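Local coordinates for putative cell adhesion protein (Bacteroides eggerthii, PDB 4GPV) that probably serves as a structural subunit of an adhesive pilus (fimbria) of the FimA type on the surface of a gut bacterium, at residues 19-24 against 50-55; 79-84 against 143-148. All coordinates share one frame; numbering follows the deposited sequence. Where two conformers were deposited one is given.

Overall arrangement
Followed from the N terminus, the two contacts described follow one another in series, neither enclosing the other. Contact 1 comes first: strand 18-24 is met again by strand 50-56 after a loop of 25 intervening residues, seven of them in strands. Contact 2 then closes a longer loop, 58 residues that include helix 106-111, between the turn leading into strand 83-90 and the start of strand 146-169. The centres of contact 1 and contact 2 lie about 13 Å apart, at the same end of the elongated molecule. Backbone pairing joins them, since strand 18-24 runs parallel to 146-169 and strand 50-56 antiparallel to 83-90. Contact 1 is buried between these pairs, while contact 2 bridges them at the surface.

Contact 1. Residues 19-24 against 50-55; sequences LTIKLK and YLVFLF
L23 presses its CD1 methyl onto the aromatic ring of Y50. The methyl carbon stands 3.7 Å from the ring centroid and only 7° off the ring normal, a CH-pi contact centred on the face. With CG between its backbone N and carbonyl carbon (chi1 60°), Y50 swings its ring under that methyl. At the other end, L19 and L54 meet tip to tip, L19 CD2 lying 3.9 Å from L54 CD2. Between them I21 and V52 touch more loosely, CG1 of I21 to CG1 of V52 at 4.3 Å. The strand axes, 10.5 Å apart and inclined at 132°, are too distant to pair, so alternate residues of each strand fill the gap. I76, from strand 73-76, paired with 18-24, touches I21, V52 and L54; V88, from strand 83-90, paired with 50-56, touches L23 and V52. The Y50 hydroxyl is hydrogen-bonded to OD1 of N71. Were Y50 replaced by an alanine, the L23 methyl would probably face a gap and N71 OD1 lose its partner. Cohesion between the two strands therefore rests on dispersion and ring-face contact within a buried beta core, the one tyrosine hydroxyl being satisfied outside them.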
ATOM      1  N   LEU A  19     -29.646  12.086  -7.171  1.00 27.88           N
ATOM      2  CA  LEU A  19     -28.564  11.217  -7.624  1.00 28.13           C
ATOM      3  C   LEU A  19     -28.507  10.007  -6.723  1.00 33.26           C
ATOM      4  O   LEU A  19     -28.489  10.155  -5.495  1.00 33.21           O
ATOM      5  CB  LEU A  19     -27.225  11.970  -7.578  1.00 28.85           C
ATOM      6  CG  LEU A  19     -26.912  12.957  -8.694  1.00 35.76           C
ATOM      7  CD1 LEU A  19     -27.196  14.369  -8.263  1.00 37.72           C
ATOM      8  CD2 LEU A  19     -25.425  12.867  -9.067  1.00 37.36           C
ATOM      9  N   THR A  20     -28.519   8.812  -7.325  1.00 29.63           N
ATOM     10  CA  THR A  20     -28.416   7.550  -6.588  1.00 28.84           C
ATOM     11  C   THR A  20     -27.023   7.024  -6.881  1.00 32.74           C
ATOM     12  O   THR A  20     -26.688   6.815  -8.049  1.00 30.48           O
ATOM     13  CB  THR A  20     -29.547   6.583  -6.987  1.00 38.91           C
ATOM     14  OG1 THR A  20     -30.804   7.211  -6.739  1.00 43.20           O
ATOM     15  CG2 THR A  20     -29.479   5.264  -6.218  1.00 40.86           C
ATOM     16  N   ILE A  21     -26.201   6.885  -5.830  1.00 30.13           N
ATOM     17  CA  ILE A  21     -24.824   6.429  -5.972  1.00 30.16           C
ATOM     18  C   ILE A  21     -24.766   5.006  -5.485  1.00 33.42           C
ATOM     19  O   ILE A  21     -25.287   4.706  -4.405  1.00 34.74           O
ATOM     20  CB  ILE A  21     -23.797   7.337  -5.229  1.00 33.60           C
ATOM     21  CG1 ILE A  21     -24.059   8.861  -5.427  1.00 34.84           C
ATOM     22  CG2 ILE A  21     -22.317   6.928  -5.551  1.00 35.55           C
ATOM     23  CD1 ILE A  21     -23.720   9.497  -6.831  1.00 46.81           C
ATOM     24  N   LYS A  22     -24.196   4.130  -6.302  1.00 27.57           N
ATOM     25  CA  LYS A  22     -23.976   2.718  -5.979  1.00 27.46           C
ATOM     26  C   LYS A  22     -22.474   2.456  -5.956  1.00 28.40           C
ATOM     27  O   LYS A  22     -21.769   2.852  -6.887  1.00 27.08           O
ATOM     28  CB  LYS A  22     -24.654   1.775  -6.994  1.00 31.56           C
ATOM     29  CG  LYS A  22     -26.171   1.680  -6.904  1.00 54.81           C
ATOM     30  CD  LYS A  22     -26.674   0.673  -7.944  1.00 70.02           C
ATOM     31  CE  LYS A  22     -28.170   0.465  -7.930  1.00 89.40           C
ATOM     32  NZ  LYS A  22     -28.584  -0.558  -8.931  1.00100.55           N
ATOM     33  N   LEU A  23     -21.984   1.837  -4.890  1.00 25.95           N
ATOM     34  CA  LEU A  23     -20.559   1.513  -4.791  1.00 24.46           C
ATOM     35  C   LEU A  23     -20.342   0.052  -5.068  1.00 28.97           C
ATOM     36  O   LEU A  23     -21.125  -0.787  -4.623  1.00 28.11           O
ATOM     37  CB  LEU A  23     -19.967   1.879  -3.426  1.00 23.91           C
ATOM     38  CG  LEU A  23     -20.255   3.302  -2.916  1.00 27.85           C
ATOM     39  CD1 LEU A  23     -19.700   3.488  -1.526  1.00 28.96           C
ATOM     40  CD2 LEU A  23     -19.727   4.371  -3.881  1.00 27.96           C
ATOM     41  N   LYS A  24     -19.287  -0.267  -5.825  1.00 25.30           N
ATOM     42  CA  LYS A  24     -18.996  -1.675  -6.132  1.00 24.28           C
ATOM     43  C   LYS A  24     -17.506  -1.857  -6.232  1.00 28.14           C
ATOM     44  O   LYS A  24     -16.767  -0.867  -6.151  1.00 24.92           O
ATOM     45  CB  LYS A  24     -19.718  -2.133  -7.419  1.00 28.21           C
ATOM     46  CG  LYS A  24     -19.164  -1.564  -8.718  1.00 29.77           C
ATOM     47  CD  LYS A  24     -19.822  -2.192  -9.967  1.00 42.54           C
ATOM     48  CE  LYS A  24     -19.151  -3.449 -10.486  1.00 52.40           C
ATOM     49  NZ  LYS A  24     -17.820  -3.166 -11.091  1.00 62.12           N
ATOM     50  N   TYR A  50     -17.575   6.703   3.823  1.00 21.54           N
ATOM     51  CA  TYR A  50     -17.077   7.211   2.536  1.00 20.78           C
ATOM     52  C   TYR A  50     -17.536   8.653   2.335  1.00 22.57           C
ATOM     53  O   TYR A  50     -18.428   9.123   3.032  1.00 22.98           O
ATOM     54  CB  TYR A  50     -17.533   6.312   1.359  1.00 21.14           C
ATOM     55  CG  TYR A  50     -19.039   6.185   1.208  1.00 23.70           C
ATOM     56  CD1 TYR A  50     -19.748   5.212   1.900  1.00 25.59           C
ATOM     57  CD2 TYR A  50     -19.754   7.052   0.378  1.00 24.16           C
ATOM     58  CE1 TYR A  50     -21.134   5.097   1.775  1.00 23.44           C
ATOM     59  CE2 TYR A  50     -21.141   6.945   0.243  1.00 25.91           C
ATOM     60  CZ  TYR A  50     -21.822   5.951   0.931  1.00 29.95           C
ATOM     61  OH  TYR A  50     -23.181   5.808   0.812  1.00 29.37           O
ATOM     62  N   LEU A  51     -16.916   9.332   1.386  1.00 18.17           N
ATOM     63  CA  LEU A  51     -17.270  10.686   0.972  1.00 19.34           C
ATOM     64  C   LEU A  51     -17.605  10.663  -0.508  1.00 21.20           C
ATOM     65  O   LEU A  51     -16.905  10.012  -1.286  1.00 19.54           O
ATOM     66  CB  LEU A  51     -16.141  11.715   1.235  1.00 20.34           C
ATOM     67  CG  LEU A  51     -15.604  11.829   2.679  1.00 24.36           C
ATOM     68  CD1 LEU A  51     -14.292  12.638   2.713  1.00 22.72           C
ATOM     69  CD2 LEU A  51     -16.630  12.493   3.580  1.00 28.39           C
ATOM     70  N   VAL A  52     -18.620  11.410  -0.905  1.00 19.66           N
ATOM     71  CA  VAL A  52     -18.984  11.557  -2.324  1.00 18.48           C
ATOM     72  C   VAL A  52     -18.859  13.051  -2.672  1.00 23.30           C
ATOM     73  O   VAL A  52     -19.475  13.903  -2.017  1.00 24.00           O
ATOM     74  CB  VAL A  52     -20.398  11.014  -2.725  1.00 22.46           C
ATOM     75  CG1 VAL A  52     -20.645  11.124  -4.238  1.00 22.48           C
ATOM     76  CG2 VAL A  52     -20.625   9.578  -2.249  1.00 21.74           C
ATOM     77  N   PHE A  53     -18.053  13.352  -3.688  1.00 20.78           N
ATOM     78  CA  PHE A  53     -17.867  14.704  -4.197  1.00 20.42           C
ATOM     79  C   PHE A  53     -18.500  14.788  -5.572  1.00 23.69           C
ATOM     80  O   PHE A  53     -18.246  13.924  -6.413  1.00 22.98           O
ATOM     81  CB  PHE A  53     -16.374  15.085  -4.283  1.00 22.34           C
ATOM     82  CG  PHE A  53     -15.597  14.879  -3.008  1.00 24.49           C
ATOM     83  CD1 PHE A  53     -15.115  13.616  -2.666  1.00 27.26           C
ATOM     84  CD2 PHE A  53     -15.321  15.948  -2.166  1.00 27.99           C
ATOM     85  CE1 PHE A  53     -14.404  13.415  -1.478  1.00 28.03           C
ATOM     86  CE2 PHE A  53     -14.612  15.750  -0.970  1.00 31.30           C
ATOM     87  CZ  PHE A  53     -14.162  14.488  -0.634  1.00 29.44           C
ATOM     88  N   LEU A  54     -19.317  15.818  -5.804  1.00 21.81           N
ATOM     89  CA  LEU A  54     -19.950  16.003  -7.097  1.00 21.99           C
ATOM     90  C   LEU A  54     -19.451  17.298  -7.700  1.00 25.18           C
ATOM     91  O   LEU A  54     -19.435  18.308  -7.006  1.00 24.81           O
ATOM     92  CB  LEU A  54     -21.486  16.033  -6.980  1.00 22.58           C
ATOM     93  CG  LEU A  54     -22.164  14.768  -6.450  1.00 27.41           C
ATOM     94  CD1 LEU A  54     -23.674  15.029  -6.196  1.00 28.23           C
ATOM     95  CD2 LEU A  54     -21.999  13.629  -7.408  1.00 26.13           C
ATOM     96  N   PHE A  55     -19.018  17.271  -8.969  1.00 22.59           N
ATOM     97  CA  PHE A  55     -18.492  18.488  -9.596  1.00 22.77           C
ATOM     98  C   PHE A  55     -19.197  18.835 -10.868  1.00 26.45           C
ATOM     99  O   PHE A  55     -19.606  17.950 -11.612  1.00 25.06           O
ATOM    100  CB  PHE A  55     -16.991  18.331  -9.900  1.00 23.85           C
ATOM    101  CG  PHE A  55     -16.166  18.134  -8.658  1.00 23.52           C
ATOM    102  CD1 PHE A  55     -15.876  19.205  -7.820  1.00 26.42           C
ATOM    103  CD2 PHE A  55     -15.703  16.876  -8.308  1.00 24.27           C
ATOM    104  CE1 PHE A  55     -15.132  19.013  -6.651  1.00 24.98           C
ATOM    105  CE2 PHE A  55     -14.953  16.685  -7.139  1.00 24.14           C
ATOM    106  CZ  PHE A  55     -14.674  17.750  -6.322  1.00 21.57           C
TER

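Contact 2. Residues 79-84 against 143-148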
ATOM      1  N   GLY A  79     -27.753  18.270  -4.646  1.00 30.21           N
ATOM      2  CA  GLY A  79     -27.096  18.618  -5.901  1.00 28.91           C
ATOM      3  C   GLY A  79     -28.033  19.022  -7.016  1.00 30.35           C
ATOM      4  O   GLY A  79     -29.246  19.151  -6.826  1.00 29.49           O
ATOM      5  N   THR A  80     -27.464  19.244  -8.201  1.00 26.95           N
ATOM      6  CA  THR A  80     -28.262  19.749  -9.313  1.00 26.80           C
ATOM      7  C   THR A  80     -27.985  18.968 -10.595  1.00 29.33           C
ATOM      8  O   THR A  80     -27.083  18.115 -10.631  1.00 26.71           O
ATOM      9  CB  THR A  80     -27.981  21.262  -9.554  1.00 35.63           C
ATOM     10  OG1 THR A  80     -26.777  21.404 -10.302  1.00 35.88           O
ATOM     11  CG2 THR A  80     -27.937  22.117  -8.262  1.00 32.34           C
ATOM     12  N   THR A  81     -28.710  19.337 -11.668  1.00 29.17           N
ATOM     13  CA  THR A  81     -28.537  18.740 -12.997  1.00 28.94           C
ATOM     14  C   THR A  81     -27.242  19.228 -13.667  1.00 33.04           C
ATOM     15  O   THR A  81     -26.892  18.757 -14.764  1.00 31.33           O
ATOM     16  CB  THR A  81     -29.749  19.010 -13.871  1.00 34.30           C
ATOM     17  OG1 THR A  81     -30.018  20.415 -13.896  1.00 33.90           O
ATOM     18  CG2 THR A  81     -30.958  18.229 -13.414  1.00 33.66           C
ATOM     19  N   ALA A  82     -26.495  20.109 -12.972  1.00 29.56           N
ATOM     20  CA  ALA A  82     -25.196  20.584 -13.434  1.00 29.28           C
ATOM     21  C   ALA A  82     -24.070  19.611 -13.046  1.00 29.56           C
ATOM     22  O   ALA A  82     -22.960  19.766 -13.559  1.00 28.99           O
ATOM     23  CB  ALA A  82     -24.904  21.971 -12.889  1.00 30.79           C
ATOM     24  N   ALA A  83     -24.325  18.605 -12.159  1.00 26.30           N
ATOM     25  CA  ALA A  83     -23.291  17.623 -11.790  1.00 26.20           C
ATOM     26  C   ALA A  83     -22.842  16.834 -13.026  1.00 29.58           C
ATOM     27  O   ALA A  83     -23.684  16.345 -13.781  1.00 27.97           O
ATOM     28  CB  ALA A  83     -23.815  16.661 -10.719  1.00 26.67           C
ATOM     29  N   LYS A  84     -21.512  16.715 -13.223  1.00 26.98           N
ATOM     30  CA  LYS A  84     -20.906  15.995 -14.353  1.00 26.92           C
ATOM     31  C   LYS A  84     -20.009  14.829 -13.928  1.00 27.32           C
ATOM     32  O   LYS A  84     -19.845  13.880 -14.697  1.00 26.00           O
ATOM     33  CB  LYS A  84     -20.060  16.954 -15.200  1.00 29.77           C
ATOM     34  CG  LYS A  84     -20.897  18.017 -15.933  1.00 38.54           C
ATOM     35  CD  LYS A  84     -21.781  17.456 -17.059  1.00 46.90           C
ATOM     36  CE  LYS A  84     -21.008  16.949 -18.256  1.00 61.35           C
ATOM     37  NZ  LYS A  84     -21.897  16.278 -19.241  1.00 70.63           N
ATOM     38  N   GLY A 143     -31.276  14.955 -20.052  1.00 50.66           N
ATOM     39  CA  GLY A 143     -32.384  15.907 -20.018  1.00 50.42           C
ATOM     40  C   GLY A 143     -33.276  15.851 -18.789  1.00 51.07           C
ATOM     41  O   GLY A 143     -34.079  16.766 -18.570  1.00 51.69           O
ATOM     42  N   GLY A 144     -33.123  14.795 -17.985  1.00 43.39           N
ATOM     43  CA  GLY A 144     -33.916  14.580 -16.784  1.00 41.59           C
ATOM     44  C   GLY A 144     -33.304  15.146 -15.519  1.00 40.13           C
ATOM     45  O   GLY A 144     -32.259  15.793 -15.552  1.00 36.57           O
ATOM     46  N   THR A 145     -33.963  14.899 -14.391  1.00 36.82           N
ATOM     47  CA  THR A 145     -33.538  15.401 -13.083  1.00 34.55           C
ATOM     48  C   THR A 145     -33.101  14.240 -12.181  1.00 34.61           C
ATOM     49  O   THR A 145     -32.865  14.443 -10.996  1.00 31.73           O
ATOM     50  CB  THR A 145     -34.699  16.213 -12.478  1.00 42.83           C
ATOM     51  OG1 THR A 145     -34.301  16.760 -11.229  1.00 56.80           O
ATOM     52  CG2 THR A 145     -35.909  15.382 -12.270  1.00 34.28           C
ATOM     53  N   ASN A 146     -32.981  13.033 -12.743  1.00 31.87           N
ATOM     54  CA  ASN A 146     -32.607  11.852 -11.983  1.00 31.67           C
ATOM     55  C   ASN A 146     -31.419  11.170 -12.607  1.00 35.62           C
ATOM     56  O   ASN A 146     -31.359  11.028 -13.828  1.00 34.85           O
ATOM     57  CB  ASN A 146     -33.764  10.865 -11.892  1.00 35.70           C
ATOM     58  CG  ASN A 146     -35.038  11.514 -11.458  1.00 51.96           C
ATOM     59  OD1 ASN A 146     -35.836  11.976 -12.285  1.00 51.93           O
ATOM     60  ND2 ASN A 146     -35.204  11.639 -10.160  1.00 36.85           N
ATOM     61  N   ALA A 147     -30.473  10.777 -11.779  1.00 31.64           N
ATOM     62  CA  ALA A 147     -29.285  10.089 -12.273  1.00 31.41           C
ATOM     63  C   ALA A 147     -28.923   8.900 -11.395  1.00 34.69           C
ATOM     64  O   ALA A 147     -29.012   8.965 -10.164  1.00 33.12           O
ATOM     65  CB  ALA A 147     -28.103  11.049 -12.355  1.00 31.47           C
ATOM     66  N   GLN A 148     -28.527   7.807 -12.058  1.00 31.47           N
ATOM     67  CA  GLN A 148     -28.044   6.591 -11.417  0.50 31.42           C
ATOM     68  C   GLN A 148     -26.538   6.547 -11.672  1.00 32.52           C
ATOM     69  O   GLN A 148     -26.125   6.624 -12.829  1.00 34.43           O
ATOM     70  CB  GLN A 148     -28.781   5.351 -11.969  0.50 34.46           C
ATOM     71  CG  GLN A 148     -28.349   4.007 -11.360  0.50 51.87           C
ATOM     72  CD  GLN A 148     -28.625   3.880  -9.878  0.50 74.26           C
ATOM     73  OE1 GLN A 148     -27.701   3.763  -9.063  0.50 70.07           O
ATOM     74  NE2 GLN A 148     -29.897   3.881  -9.493  0.50 66.07           N
TER
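T81 meets G144 and T145 through its methyl group, and its first torsion decides this. With chi1 at 53°, OG1 sits between the backbone N and the carbonyl carbon, while CG2 lies anti to the carbonyl carbon and is carried across to the other segment. The T81 methyl settles against the backbone, CG2 of T81 lying 3.5 Å from O of G144 and 3.8 Å from CA of T145. The side chains themselves come no closer than 4.3 Å, from T81 CG2 to T145 OG1. Van der Waals contact is thus what joins the segments, and the buried area is small, 77 Å².

The turn that presents T81 illustrates how a threonine can organise a tight turn ahead of a strand. Residues T80 to A83 form a type I beta turn, closed by A83 N donating to T80 O at 3.2 Å. Within it T80 makes an ST turn, its OG1 accepting from A82 N at 3.0 Å with an N-H...O angle of 156°. This places the bend just ahead of strand 83-90, facing the loop that leads into strand 146-169, at one end of the beta-rich N-terminal region.

The hydroxyl of T81 accepts a hydrogen bond from the backbone N of E15, so the methyl alone meets G144 and T145. T80 OG1 takes two N-H groups, from A82 and from G14, which fixes its rotation, and the backbone N of T80 donates to D62 OD2. On the facing side, T145 is tied by a backbone hydrogen bond to V18, at the start of strand 18-24.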